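PDB 1WOH: agmatinase, which probably hydrolyses agmatine to putrescine and urea at a site for two manganese ions per subunit, as a member of the arginase (ureohydrolase) family. Local coordinates for residues A[22-27]-A[104-109]; A[39-44]-A[120-125]; A[221-226]-A[264-269]. All blocks are in the same frame, centred on the assembly; numbering follows the deposited sequence.

Contact 1: A[22-27]-A[104-109]; sequences QPDGDW and ARQVRG
A type I beta turn from Gln22 to Gly25 lays Pro23 and Asp24 against the end of helix 93-108, with Pro23 CA 5.3 Å from Val107 CA and Asp24 CA 5.4 Å from Gln106 CA. Gln106 does much of the touching. Its CB sits 3.4 Å from Pro23 O, and because the chain runs on extended beyond CG (chi2 -179°) the amide is carried out alongside the turn. There Gln106 and Asp24 lie side by side and point the same way, amide and carboxylate planes only 10° apart, yet NE2 of Gln106 meets CB of Asp24, at 3.1 Å, instead of its carboxylate. Gln106 OE1 likewise rests on carbon, 3.5 Å from Pro23 CB, which leaves this polar tail pressed closely against carbon of the turn. In the alpha/beta fold of the arginase family this is where the loop leading into strand 31-36 covers the end of a helix that packs on the parallel sheet. Val107 faces the interior side of the joint: its CG2 comes 4.2 Å from Pro23 CB and its CG1 4.4 Å from Trp27 CH2, while Ala32 and Ala83 of the sheet also meet its side chain. The indole is fixed from its own segment, since Trp27 NE1 donates to Gln22 O at 2.7 Å from 36° above the carbonyl plane, and Gly25 N reaches the same oxygen from the opposite face. Arg110 spans both segments, NE bonding to Gly25 O and NH1 to Gln106 O.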
ATOM      1  N   GLN A  22      16.365 -22.818 -22.523  1.00 25.57           N
ATOM      2  CA  GLN A  22      17.168 -23.340 -21.422  1.00 27.79           C
ATOM      3  C   GLN A  22      18.596 -22.844 -21.625  1.00 27.23           C
ATOM      4  O   GLN A  22      19.108 -22.873 -22.738  1.00 27.34           O
ATOM      5  CB  GLN A  22      17.147 -24.871 -21.422  1.00 31.58           C
ATOM      6  CG  GLN A  22      15.820 -25.465 -20.993  1.00 35.65           C
ATOM      7  CD  GLN A  22      15.484 -25.130 -19.553  1.00 39.83           C
ATOM      8  OE1 GLN A  22      16.215 -25.499 -18.632  1.00 41.74           O
ATOM      9  NE2 GLN A  22      14.376 -24.424 -19.352  1.00 42.69           N
ATOM     10  N   PRO A  23      19.253 -22.386 -20.551  1.00 27.57           N
ATOM     11  CA  PRO A  23      20.626 -21.878 -20.622  1.00 28.63           C
ATOM     12  C   PRO A  23      21.588 -22.687 -21.489  1.00 30.29           C
ATOM     13  O   PRO A  23      22.330 -22.122 -22.294  1.00 31.30           O
ATOM     14  CB  PRO A  23      21.051 -21.848 -19.159  1.00 27.98           C
ATOM     15  CG  PRO A  23      19.785 -21.455 -18.475  1.00 27.12           C
ATOM     16  CD  PRO A  23      18.753 -22.337 -19.163  1.00 27.50           C
ATOM     17  N   ASP A  24      21.573 -24.006 -21.329  1.00 31.61           N
ATOM     18  CA  ASP A  24      22.471 -24.864 -22.093  1.00 35.01           C
ATOM     19  C   ASP A  24      21.750 -25.583 -23.226  1.00 34.23           C
ATOM     20  O   ASP A  24      22.236 -26.593 -23.738  1.00 34.51           O
ATOM     21  CB  ASP A  24      23.115 -25.895 -21.167  1.00 41.00           C
ATOM     22  CG  ASP A  24      22.155 -26.997 -20.773  1.00 44.90           C
ATOM     23  OD1 ASP A  24      21.015 -26.684 -20.371  1.00 49.42           O
ATOM     24  OD2 ASP A  24      22.545 -28.180 -20.862  1.00 50.78           O
ATOM     25  N   GLY A  25      20.593 -25.059 -23.613  1.00 33.41           N
ATOM     26  CA  GLY A  25      19.824 -25.664 -24.684  1.00 33.75           C
ATOM     27  C   GLY A  25      20.412 -25.388 -26.055  1.00 33.06           C
ATOM     28  O   GLY A  25      21.452 -24.743 -26.176  1.00 32.03           O
ATOM     29  N   ASP A  26      19.746 -25.880 -27.095  1.00 33.31           N
ATOM     30  CA  ASP A  26      20.217 -25.677 -28.457  1.00 34.75           C
ATOM     31  C   ASP A  26      19.525 -24.482 -29.100  1.00 32.55           C
ATOM     32  O   ASP A  26      18.549 -24.640 -29.831  1.00 33.24           O
ATOM     33  CB  ASP A  26      19.967 -26.937 -29.292  1.00 39.53           C
ATOM     34  CG  ASP A  26      20.394 -26.772 -30.739  1.00 43.79           C
ATOM     35  OD1 ASP A  26      21.539 -26.334 -30.977  1.00 47.78           O
ATOM     36  OD2 ASP A  26      19.585 -27.087 -31.637  1.00 49.00           O
ATOM     37  N   TRP A  27      20.039 -23.287 -28.818  1.00 29.95           N
ATOM     38  CA  TRP A  27      19.479 -22.058 -29.367  1.00 27.97           C
ATOM     39  C   TRP A  27      20.544 -20.989 -29.581  1.00 27.30           C
ATOM     40  O   TRP A  27      21.661 -21.081 -29.068  1.00 26.42           O
ATOM     41  CB  TRP A  27      18.397 -21.493 -28.439  1.00 27.01           C
ATOM     42  CG  TRP A  27      18.900 -21.187 -27.059  1.00 23.73           C
ATOM     43  CD1 TRP A  27      19.000 -22.056 -26.014  1.00 24.12           C
ATOM     44  CD2 TRP A  27      19.452 -19.942 -26.600  1.00 23.24           C
ATOM     45  NE1 TRP A  27      19.583 -21.436 -24.933  1.00 23.17           N
ATOM     46  CE2 TRP A  27      19.872 -20.139 -25.265  1.00 22.31           C
ATOM     47  CE3 TRP A  27      19.635 -18.684 -27.188  1.00 20.58           C
ATOM     48  CZ2 TRP A  27      20.466 -19.124 -24.508  1.00 22.50           C
ATOM     49  CZ3 TRP A  27      20.226 -17.671 -26.433  1.00 23.18           C
ATOM     50  CH2 TRP A  27      20.635 -17.900 -25.108  1.00 21.47           C
ATOM     51  N   ALA A 104      25.476 -18.191 -16.621  1.00 17.72           N
ATOM     52  CA  ALA A 104      25.892 -17.016 -17.383  1.00 17.39           C
ATOM     53  C   ALA A 104      26.823 -17.431 -18.523  1.00 18.09           C
ATOM     54  O   ALA A 104      26.702 -16.928 -19.636  1.00 19.03           O
ATOM     55  CB  ALA A 104      26.582 -16.012 -16.471  1.00 18.02           C
ATOM     56  N   ARG A 105      27.748 -18.343 -18.245  1.00 18.48           N
ATOM     57  CA  ARG A 105      28.664 -18.818 -19.282  1.00 23.67           C
ATOM     58  C   ARG A 105      27.893 -19.468 -20.422  1.00 22.64           C
ATOM     59  O   ARG A 105      28.190 -19.234 -21.599  1.00 23.77           O
ATOM     60  CB  ARG A 105      29.656 -19.843 -18.725  1.00 27.98           C
ATOM     61  CG  ARG A 105      30.827 -19.263 -17.960  1.00 36.24           C
ATOM     62  CD  ARG A 105      32.058 -20.142 -18.151  1.00 45.22           C
ATOM     63  NE  ARG A 105      33.182 -19.725 -17.317  1.00 52.53           N
ATOM     64  CZ  ARG A 105      33.260 -19.947 -16.010  1.00 56.76           C
ATOM     65  NH1 ARG A 105      32.278 -20.585 -15.389  1.00 59.65           N
ATOM     66  NH2 ARG A 105      34.318 -19.534 -15.324  1.00 58.70           N
ATOM     67  N   GLN A 106      26.914 -20.296 -20.072  1.00 22.02           N
ATOM     68  CA  GLN A 106      26.105 -20.988 -21.069  1.00 21.45           C
ATOM     69  C   GLN A 106      25.292 -20.010 -21.908  1.00 20.58           C
ATOM     70  O   GLN A 106      25.168 -20.177 -23.121  1.00 19.83           O
ATOM     71  CB  GLN A 106      25.169 -21.991 -20.396  1.00 23.70           C
ATOM     72  CG  GLN A 106      25.886 -23.047 -19.568  1.00 28.09           C
ATOM     73  CD  GLN A 106      24.932 -24.039 -18.935  1.00 31.85           C
ATOM     74  OE1 GLN A 106      23.899 -23.658 -18.379  1.00 34.21           O
ATOM     75  NE2 GLN A 106      25.276 -25.322 -19.007  1.00 35.63           N
ATOM     76  N   VAL A 107      24.735 -18.995 -21.262  1.00 17.61           N
ATOM     77  CA  VAL A 107      23.943 -18.000 -21.970  1.00 18.33           C
ATOM     78  C   VAL A 107      24.831 -17.131 -22.855  1.00 17.92           C
ATOM     79  O   VAL A 107      24.487 -16.833 -24.003  1.00 20.14           O
ATOM     80  CB  VAL A 107      23.156 -17.115 -20.975  1.00 17.38           C
ATOM     81  CG1 VAL A 107      22.588 -15.882 -21.691  1.00 18.70           C
ATOM     82  CG2 VAL A 107      22.031 -17.934 -20.364  1.00 16.37           C
ATOM     83  N   ARG A 108      25.984 -16.738 -22.331  1.00 18.01           N
ATOM     84  CA  ARG A 108      26.906 -15.915 -23.099  1.00 21.42           C
ATOM     85  C   ARG A 108      27.317 -16.597 -24.406  1.00 21.61           C
ATOM     86  O   ARG A 108      27.404 -15.956 -25.455  1.00 22.58           O
ATOM     87  CB  ARG A 108      28.151 -15.610 -22.266  1.00 23.68           C
ATOM     88  CG  ARG A 108      28.306 -14.146 -21.918  1.00 27.50           C
ATOM     89  CD  ARG A 108      29.537 -13.566 -22.585  1.00 29.05           C
ATOM     90  NE  ARG A 108      30.757 -14.135 -22.033  1.00 29.22           N
ATOM     91  CZ  ARG A 108      31.975 -13.933 -22.524  1.00 28.92           C
ATOM     92  NH1 ARG A 108      32.151 -13.169 -23.593  1.00 29.86           N
ATOM     93  NH2 ARG A 108      33.022 -14.493 -21.937  1.00 25.48           N
ATOM     94  N   GLY A 109      27.553 -17.903 -24.339  1.00 22.08           N
ATOM     95  CA  GLY A 109      27.971 -18.638 -25.518  1.00 22.10           C
ATOM     96  C   GLY A 109      26.912 -18.860 -26.579  1.00 22.33           C
ATOM     97  O   GLY A 109      27.197 -19.443 -27.627  1.00 23.03           O
TER

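Contact 2: A[39-44]-A[120-125]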
ATOM      1  N   ASP A  39      18.679 -12.048  -3.346  1.00 12.07           N
ATOM      2  CA  ASP A  39      18.765 -10.796  -2.605  1.00 11.05           C
ATOM      3  C   ASP A  39      19.185 -10.954  -1.144  1.00 11.87           C
ATOM      4  O   ASP A  39      19.059 -10.012  -0.357  1.00 11.50           O
ATOM      5  CB  ASP A  39      17.436 -10.009  -2.683  1.00 11.26           C
ATOM      6  CG  ASP A  39      16.283 -10.679  -1.935  1.00 12.08           C
ATOM      7  OD1 ASP A  39      16.506 -11.672  -1.208  1.00 13.34           O
ATOM      8  OD2 ASP A  39      15.136 -10.192  -2.071  1.00 10.66           O
ATOM      9  N   ILE A  40      19.730 -12.114  -0.780  1.00 10.19           N
ATOM     10  CA  ILE A  40      20.122 -12.308   0.611  1.00 10.84           C
ATOM     11  C   ILE A  40      21.455 -11.675   1.021  1.00 11.32           C
ATOM     12  O   ILE A  40      21.857 -11.764   2.189  1.00 12.26           O
ATOM     13  CB  ILE A  40      20.139 -13.808   0.985  1.00 11.24           C
ATOM     14  CG1 ILE A  40      21.071 -14.580   0.048  1.00 10.69           C
ATOM     15  CG2 ILE A  40      18.727 -14.372   0.915  1.00 10.77           C
ATOM     16  CD1 ILE A  40      21.258 -16.031   0.457  1.00 11.95           C
ATOM     17  N   ALA A  41      22.134 -11.018   0.084  1.00 10.52           N
ATOM     18  CA  ALA A  41      23.408 -10.386   0.399  1.00 10.92           C
ATOM     19  C   ALA A  41      23.299  -8.887   0.685  1.00 12.52           C
ATOM     20  O   ALA A  41      24.279  -8.262   1.084  1.00 13.32           O
ATOM     21  CB  ALA A  41      24.416 -10.631  -0.739  1.00  9.24           C
ATOM     22  N   LEU A  42      22.123  -8.297   0.489  1.00 12.43           N
ATOM     23  CA  LEU A  42      22.000  -6.870   0.764  1.00 13.16           C
ATOM     24  C   LEU A  42      21.913  -6.626   2.274  1.00 13.21           C
ATOM     25  O   LEU A  42      21.526  -7.508   3.043  1.00 11.34           O
ATOM     26  CB  LEU A  42      20.790  -6.284   0.028  1.00 16.03           C
ATOM     27  CG  LEU A  42      19.435  -6.946   0.235  1.00 17.50           C
ATOM     28  CD1 LEU A  42      18.769  -6.384   1.485  1.00 18.00           C
ATOM     29  CD2 LEU A  42      18.565  -6.678  -0.980  1.00 18.73           C
ATOM     30  N   GLY A  43      22.281  -5.429   2.705  1.00 12.53           N
ATOM     31  CA  GLY A  43      22.262  -5.151   4.129  1.00 11.42           C
ATOM     32  C   GLY A  43      21.058  -4.440   4.707  1.00 13.17           C
ATOM     33  O   GLY A  43      20.979  -4.276   5.922  1.00 16.06           O
ATOM     34  N   PHE A  44      20.107  -4.032   3.873  1.00 10.08           N
ATOM     35  CA  PHE A  44      18.961  -3.306   4.398  1.00 10.04           C
ATOM     36  C   PHE A  44      17.581  -3.909   4.071  1.00 10.94           C
ATOM     37  O   PHE A  44      17.114  -4.827   4.755  1.00 11.02           O
ATOM     38  CB  PHE A  44      19.062  -1.845   3.915  1.00 10.83           C
ATOM     39  CG  PHE A  44      18.108  -0.887   4.587  1.00 12.16           C
ATOM     40  CD1 PHE A  44      17.816   0.336   3.984  1.00 13.13           C
ATOM     41  CD2 PHE A  44      17.501  -1.194   5.802  1.00 12.41           C
ATOM     42  CE1 PHE A  44      16.932   1.235   4.576  1.00 12.67           C
ATOM     43  CE2 PHE A  44      16.611  -0.299   6.404  1.00 14.10           C
ATOM     44  CZ  PHE A  44      16.326   0.919   5.786  1.00 13.95           C
ATOM     45  N   ASP A 120      20.306  -8.628  -5.923  1.00  9.12           N
ATOM     46  CA  ASP A 120      21.061  -7.553  -5.294  1.00 10.69           C
ATOM     47  C   ASP A 120      22.376  -7.440  -6.047  1.00  9.67           C
ATOM     48  O   ASP A 120      22.700  -8.300  -6.858  1.00 12.62           O
ATOM     49  CB  ASP A 120      21.279  -7.795  -3.786  1.00 10.30           C
ATOM     50  CG  ASP A 120      22.168  -8.990  -3.485  1.00 14.52           C
ATOM     51  OD1 ASP A 120      23.286  -9.077  -4.045  1.00 12.27           O
ATOM     52  OD2 ASP A 120      21.746  -9.833  -2.661  1.00 12.98           O
ATOM     53  N   HIS A 121      23.135  -6.385  -5.794  1.00  8.91           N
ATOM     54  CA  HIS A 121      24.371  -6.193  -6.545  1.00 11.07           C
ATOM     55  C   HIS A 121      25.441  -7.274  -6.416  1.00 10.95           C
ATOM     56  O   HIS A 121      26.327  -7.385  -7.273  1.00 10.64           O
ATOM     57  CB  HIS A 121      24.978  -4.825  -6.229  1.00 11.64           C
ATOM     58  CG  HIS A 121      25.659  -4.199  -7.405  1.00 11.29           C
ATOM     59  ND1 HIS A 121      25.831  -2.837  -7.534  1.00 13.43           N
ATOM     60  CD2 HIS A 121      26.163  -4.752  -8.535  1.00 11.06           C
ATOM     61  CE1 HIS A 121      26.406  -2.578  -8.697  1.00 10.41           C
ATOM     62  NE2 HIS A 121      26.617  -3.722  -9.324  1.00 14.10           N
ATOM     63  N   SER A 122      25.365  -8.086  -5.370  1.00 10.85           N
ATOM     64  CA  SER A 122      26.367  -9.126  -5.201  1.00 10.04           C
ATOM     65  C   SER A 122      26.385 -10.091  -6.385  1.00 10.42           C
ATOM     66  O   SER A 122      27.388 -10.764  -6.619  1.00 11.10           O
ATOM     67  CB  SER A 122      26.126  -9.911  -3.908  1.00  8.73           C
ATOM     68  OG  SER A 122      25.191 -10.959  -4.107  1.00  8.37           O
ATOM     69  N   VAL A 123      25.290 -10.158  -7.142  1.00  9.94           N
ATOM     70  CA  VAL A 123      25.246 -11.072  -8.281  1.00 10.77           C
ATOM     71  C   VAL A 123      26.224 -10.691  -9.399  1.00 10.93           C
ATOM     72  O   VAL A 123      26.575 -11.535 -10.231  1.00 13.20           O
ATOM     73  CB  VAL A 123      23.816 -11.186  -8.873  1.00 11.96           C
ATOM     74  CG1 VAL A 123      22.837 -11.631  -7.789  1.00 13.86           C
ATOM     75  CG2 VAL A 123      23.392  -9.863  -9.491  1.00 12.70           C
ATOM     76  N   SER A 124      26.667  -9.435  -9.425  1.00 11.28           N
ATOM     77  CA  SER A 124      27.602  -8.985 -10.459  1.00 11.73           C
ATOM     78  C   SER A 124      28.917  -9.758 -10.402  1.00 11.06           C
ATOM     79  O   SER A 124      29.577  -9.938 -11.422  1.00 11.64           O
ATOM     80  CB  SER A 124      27.900  -7.491 -10.320  1.00 12.95           C
ATOM     81  OG  SER A 124      26.735  -6.713 -10.518  1.00 14.13           O
ATOM     82  N   TYR A 125      29.298 -10.214  -9.213  1.00 10.09           N
ATOM     83  CA  TYR A 125      30.540 -10.966  -9.078  1.00 12.05           C
ATOM     84  C   TYR A 125      30.486 -12.288  -9.853  1.00 11.92           C
ATOM     85  O   TYR A 125      31.280 -12.496 -10.771  1.00 11.87           O
ATOM     86  CB  TYR A 125      30.868 -11.200  -7.595  1.00 13.35           C
ATOM     87  CG  TYR A 125      31.896 -12.288  -7.348  1.00 13.13           C
ATOM     88  CD1 TYR A 125      33.058 -12.366  -8.117  1.00 16.87           C
ATOM     89  CD2 TYR A 125      31.701 -13.241  -6.346  1.00 17.14           C
ATOM     90  CE1 TYR A 125      34.005 -13.375  -7.899  1.00 15.91           C
ATOM     91  CE2 TYR A 125      32.643 -14.256  -6.115  1.00 14.94           C
ATOM     92  CZ  TYR A 125      33.788 -14.315  -6.897  1.00 18.79           C
ATOM     93  OH  TYR A 125      34.712 -15.320  -6.696  1.00 18.09           O
TER
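Asp120 thrusts its carboxylate against the type I beta turn from Asp39 to Leu42, where Asp120 OD2 lies 3.1 Å from Asp39 CA and takes a hydrogen bond from Ala41 N at 3.0 Å. That donor comes in on the syn side but 32° out of the carboxylate plane, at an N-H...O angle of 145°. The other oxygen faces its own segment: OD1 accepts from Ser122 N, forming an Asx turn, and from Ser122 OG, which donates at 2.7 Å to its syn lone pair. With CG between the backbone N and the carbonyl carbon (chi1 66°), the carboxylate can serve both sides at once. Carbon fills in around it, Ala41 CB resting 3.4 Å from Asp120 OD2 and Leu42 CD2 4.1 Å from Asp120 CB. Asp39 OD1 is instead engaged in a salt bridge with Arg49, its OD2 accepts from Gly47 N, and across a subunit boundary Leu91 of a second subunit packs on Ala41. Three donors thus grip one buried carboxylate that immediately precedes His121, a manganese ligand of this enzyme although no metal is bound in this chain. Such bonding is consistent with a second-shell role, in which Asp120 steadies the backbone from which the metal-binding imidazole projects.

Contact 3: A[221-226]-A[264-269]; sequences GQNVYF and NNTVVG
Strands 223-229 and 266-273 are neighbours in the parallel sheet of the arginase fold, joined through helix 251-264 as a beta-alpha-beta crossover, and their first residues pair here with local axes 45° apart. Backbone bonds run in parallel register: Thr266 N donates to Gln222 O, Val224 N to Thr266 O and Val268 N to Val224 O, each at 2.8 Å. The pattern then slips by one residue, for Val268 leaves the extended conformation (psi -11°) and Phe226 N bonds to Gly269 O at 2.9 Å. Before the strands begin, Gly221 N closes on Asn264 O. Among the side-chain bonds, Asn265 stands out. Its CG lies beside the backbone N (chi1 -64°), swinging the amide across to Gln222: OD1 receives Gln222 N at 2.9 Å, in the carbonyl plane and on a lone pair, ND2 donates to Pro219 O and Ala261 O, and bonds at both ends fix the amide's rotation. With an alanine at this position, Gln222 N is likely to lose its acceptor and Pro219 O and Ala261 O this donor, weakening the tie from this loop to helix 251-264. Apolar contacts occupy both faces. Phe226 crosses Val267 at about a right angle, CE1 3.6 Å from Val267 CG2, on the face covered by helix 251-264, where Val224 CG2 also lies 3.7 Å from Asn265 CB. On the other face Tyr225 CB meets Val268 CG2. Asn223 and Thr266 point the same way there, and while Asn223 ND2 bonds to Pro135 O, one water donates to Asn223 OD1 at 2.7 Å and also hydrogen-bonds Thr266 OG1.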
ATOM      1  N   GLY A 221      36.813   2.153 -27.506  1.00 24.75           N
ATOM      2  CA  GLY A 221      37.390   1.019 -28.208  1.00 24.77           C
ATOM      3  C   GLY A 221      37.692  -0.172 -27.320  1.00 25.31           C
ATOM      4  O   GLY A 221      38.505  -1.030 -27.671  1.00 25.56           O
ATOM      5  N   GLN A 222      37.020  -0.235 -26.173  1.00 23.24           N
ATOM      6  CA  GLN A 222      37.225  -1.309 -25.202  1.00 21.10           C
ATOM      7  C   GLN A 222      36.096  -2.334 -25.190  1.00 18.93           C
ATOM      8  O   GLN A 222      35.050  -2.132 -25.800  1.00 19.33           O
ATOM      9  CB  GLN A 222      37.335  -0.701 -23.799  1.00 20.42           C
ATOM     10  CG  GLN A 222      38.331   0.426 -23.691  1.00 20.72           C
ATOM     11  CD  GLN A 222      39.763  -0.066 -23.641  1.00 23.02           C
ATOM     12  OE1 GLN A 222      40.082  -1.146 -24.139  1.00 25.21           O
ATOM     13  NE2 GLN A 222      40.636   0.730 -23.044  1.00 26.92           N
ATOM     14  N   ASN A 223      36.327  -3.451 -24.503  1.00 17.49           N
ATOM     15  CA  ASN A 223      35.298  -4.470 -24.344  1.00 15.93           C
ATOM     16  C   ASN A 223      34.656  -4.017 -23.043  1.00 16.77           C
ATOM     17  O   ASN A 223      35.305  -4.013 -21.996  1.00 15.30           O
ATOM     18  CB  ASN A 223      35.908  -5.857 -24.164  1.00 16.02           C
ATOM     19  CG  ASN A 223      36.491  -6.398 -25.445  1.00 17.66           C
ATOM     20  OD1 ASN A 223      35.854  -6.334 -26.497  1.00 19.92           O
ATOM     21  ND2 ASN A 223      37.700  -6.946 -25.365  1.00 17.77           N
ATOM     22  N   VAL A 224      33.391  -3.627 -23.116  1.00 15.76           N
ATOM     23  CA  VAL A 224      32.694  -3.116 -21.947  1.00 15.33           C
ATOM     24  C   VAL A 224      31.498  -3.920 -21.454  1.00 14.32           C
ATOM     25  O   VAL A 224      30.672  -4.394 -22.235  1.00 15.52           O
ATOM     26  CB  VAL A 224      32.231  -1.658 -22.213  1.00 15.41           C
ATOM     27  CG1 VAL A 224      31.329  -1.158 -21.073  1.00 15.23           C
ATOM     28  CG2 VAL A 224      33.446  -0.756 -22.366  1.00 17.18           C
ATOM     29  N   TYR A 225      31.433  -4.073 -20.135  1.00 12.28           N
ATOM     30  CA  TYR A 225      30.332  -4.748 -19.465  1.00 13.00           C
ATOM     31  C   TYR A 225      29.644  -3.608 -18.721  1.00 11.21           C
ATOM     32  O   TYR A 225      30.309  -2.833 -18.025  1.00 11.79           O
ATOM     33  CB  TYR A 225      30.868  -5.766 -18.458  1.00 12.87           C
ATOM     34  CG  TYR A 225      29.814  -6.446 -17.613  1.00 13.36           C
ATOM     35  CD1 TYR A 225      29.344  -7.721 -17.936  1.00 13.78           C
ATOM     36  CD2 TYR A 225      29.322  -5.834 -16.460  1.00 13.96           C
ATOM     37  CE1 TYR A 225      28.415  -8.377 -17.125  1.00 14.97           C
ATOM     38  CE2 TYR A 225      28.392  -6.475 -15.644  1.00 12.31           C
ATOM     39  CZ  TYR A 225      27.948  -7.743 -15.979  1.00 11.83           C
ATOM     40  OH  TYR A 225      27.052  -8.385 -15.156  1.00 13.52           O
ATOM     41  N   PHE A 226      28.332  -3.485 -18.893  1.00 11.07           N
ATOM     42  CA  PHE A 226      27.552  -2.439 -18.226  1.00 12.76           C
ATOM     43  C   PHE A 226      26.914  -3.006 -16.966  1.00 11.10           C
ATOM     44  O   PHE A 226      26.249  -4.038 -17.025  1.00 11.40           O
ATOM     45  CB  PHE A 226      26.401  -1.957 -19.122  1.00 15.47           C
ATOM     46  CG  PHE A 226      26.817  -1.070 -20.261  1.00 14.60           C
ATOM     47  CD1 PHE A 226      26.292  -1.276 -21.533  1.00 18.29           C
ATOM     48  CD2 PHE A 226      27.674   0.002 -20.059  1.00 17.55           C
ATOM     49  CE1 PHE A 226      26.609  -0.424 -22.590  1.00 19.02           C
ATOM     50  CE2 PHE A 226      28.001   0.863 -21.108  1.00 19.52           C
ATOM     51  CZ  PHE A 226      27.466   0.649 -22.377  1.00 18.53           C
ATOM     52  N   ASN A 264      30.872   3.873 -28.636  1.00 19.29           N
ATOM     53  CA  ASN A 264      32.321   3.842 -28.834  1.00 21.63           C
ATOM     54  C   ASN A 264      33.029   2.608 -28.292  1.00 20.10           C
ATOM     55  O   ASN A 264      34.253   2.599 -28.202  1.00 18.21           O
ATOM     56  CB  ASN A 264      32.945   5.081 -28.186  1.00 27.46           C
ATOM     57  CG  ASN A 264      32.377   6.371 -28.734  1.00 32.87           C
ATOM     58  OD1 ASN A 264      32.567   6.696 -29.905  1.00 36.87           O
ATOM     59  ND2 ASN A 264      31.667   7.113 -27.889  1.00 36.44           N
ATOM     60  N   ASN A 265      32.277   1.573 -27.935  1.00 17.22           N
ATOM     61  CA  ASN A 265      32.892   0.373 -27.381  1.00 18.36           C
ATOM     62  C   ASN A 265      32.193  -0.896 -27.824  1.00 18.13           C
ATOM     63  O   ASN A 265      31.123  -0.856 -28.423  1.00 19.32           O
ATOM     64  CB  ASN A 265      32.861   0.432 -25.849  1.00 16.64           C
ATOM     65  CG  ASN A 265      33.689   1.567 -25.285  1.00 15.31           C
ATOM     66  OD1 ASN A 265      34.911   1.454 -25.147  1.00 14.84           O
ATOM     67  ND2 ASN A 265      33.031   2.672 -24.958  1.00 12.39           N
ATOM     68  N   THR A 266      32.814  -2.030 -27.521  1.00 16.95           N
ATOM     69  CA  THR A 266      32.234  -3.322 -27.841  1.00 17.90           C
ATOM     70  C   THR A 266      31.565  -3.780 -26.546  1.00 17.74           C
ATOM     71  O   THR A 266      32.248  -4.153 -25.596  1.00 17.43           O
ATOM     72  CB  THR A 266      33.314  -4.346 -28.232  1.00 20.47           C
ATOM     73  OG1 THR A 266      34.004  -3.889 -29.401  1.00 21.63           O
ATOM     74  CG2 THR A 266      32.684  -5.703 -28.514  1.00 19.98           C
ATOM     75  N   VAL A 267      30.237  -3.724 -26.512  1.00 17.00           N
ATOM     76  CA  VAL A 267      29.464  -4.117 -25.332  1.00 15.45           C
ATOM     77  C   VAL A 267      29.311  -5.638 -25.265  1.00 15.62           C
ATOM     78  O   VAL A 267      28.731  -6.251 -26.164  1.00 16.80           O
ATOM     79  CB  VAL A 267      28.067  -3.455 -25.361  1.00 14.85           C
ATOM     80  CG1 VAL A 267      27.282  -3.822 -24.109  1.00 14.55           C
ATOM     81  CG2 VAL A 267      28.225  -1.946 -25.465  1.00 14.50           C
ATOM     82  N   VAL A 268      29.823  -6.236 -24.190  1.00 14.16           N
ATOM     83  CA  VAL A 268      29.788  -7.685 -24.011  1.00 13.74           C
ATOM     84  C   VAL A 268      28.676  -8.204 -23.102  1.00 13.24           C
ATOM     85  O   VAL A 268      28.421  -9.411 -23.044  1.00 12.96           O
ATOM     86  CB  VAL A 268      31.147  -8.187 -23.466  1.00 13.93           C
ATOM     87  CG1 VAL A 268      32.269  -7.729 -24.388  1.00 15.95           C
ATOM     88  CG2 VAL A 268      31.383  -7.645 -22.057  1.00 14.90           C
ATOM     89  N   GLY A 269      28.011  -7.298 -22.397  1.00 13.83           N
ATOM     90  CA  GLY A 269      26.937  -7.709 -21.517  1.00 12.88           C
ATOM     91  C   GLY A 269      26.445  -6.565 -20.655  1.00 13.00           C
ATOM     92  O   GLY A 269      27.046  -5.491 -20.620  1.00 12.81           O
TER
HETATM   93  O   HOH W   1      36.827  -4.880 -28.529  1.00 29.13           O

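The three contacts are spread through one subunit, their centres 20 to 24 Å apart, and none touches another directly. Contacts 1 and 3 approach to about 4 Å between nearest atoms, and Phe131 bridges them, making a cation-pi contact with Arg108 and meeting Tyr225 edge-to-face. Contacts 2 and 3, about 5 Å apart at nearest atoms, share Asp271: OD2 of Asp271 is hydrogen-bonded to both Ser124 OG and Tyr225 OH. Contact 2 carries the manganese ligand His121, and the side chain of Tyr225 in contact 3 lies about 7 Å from that of His121. Strand 223-229 ends at Asp229, another manganese ligand, whereas contact 1 lies away from the metal site.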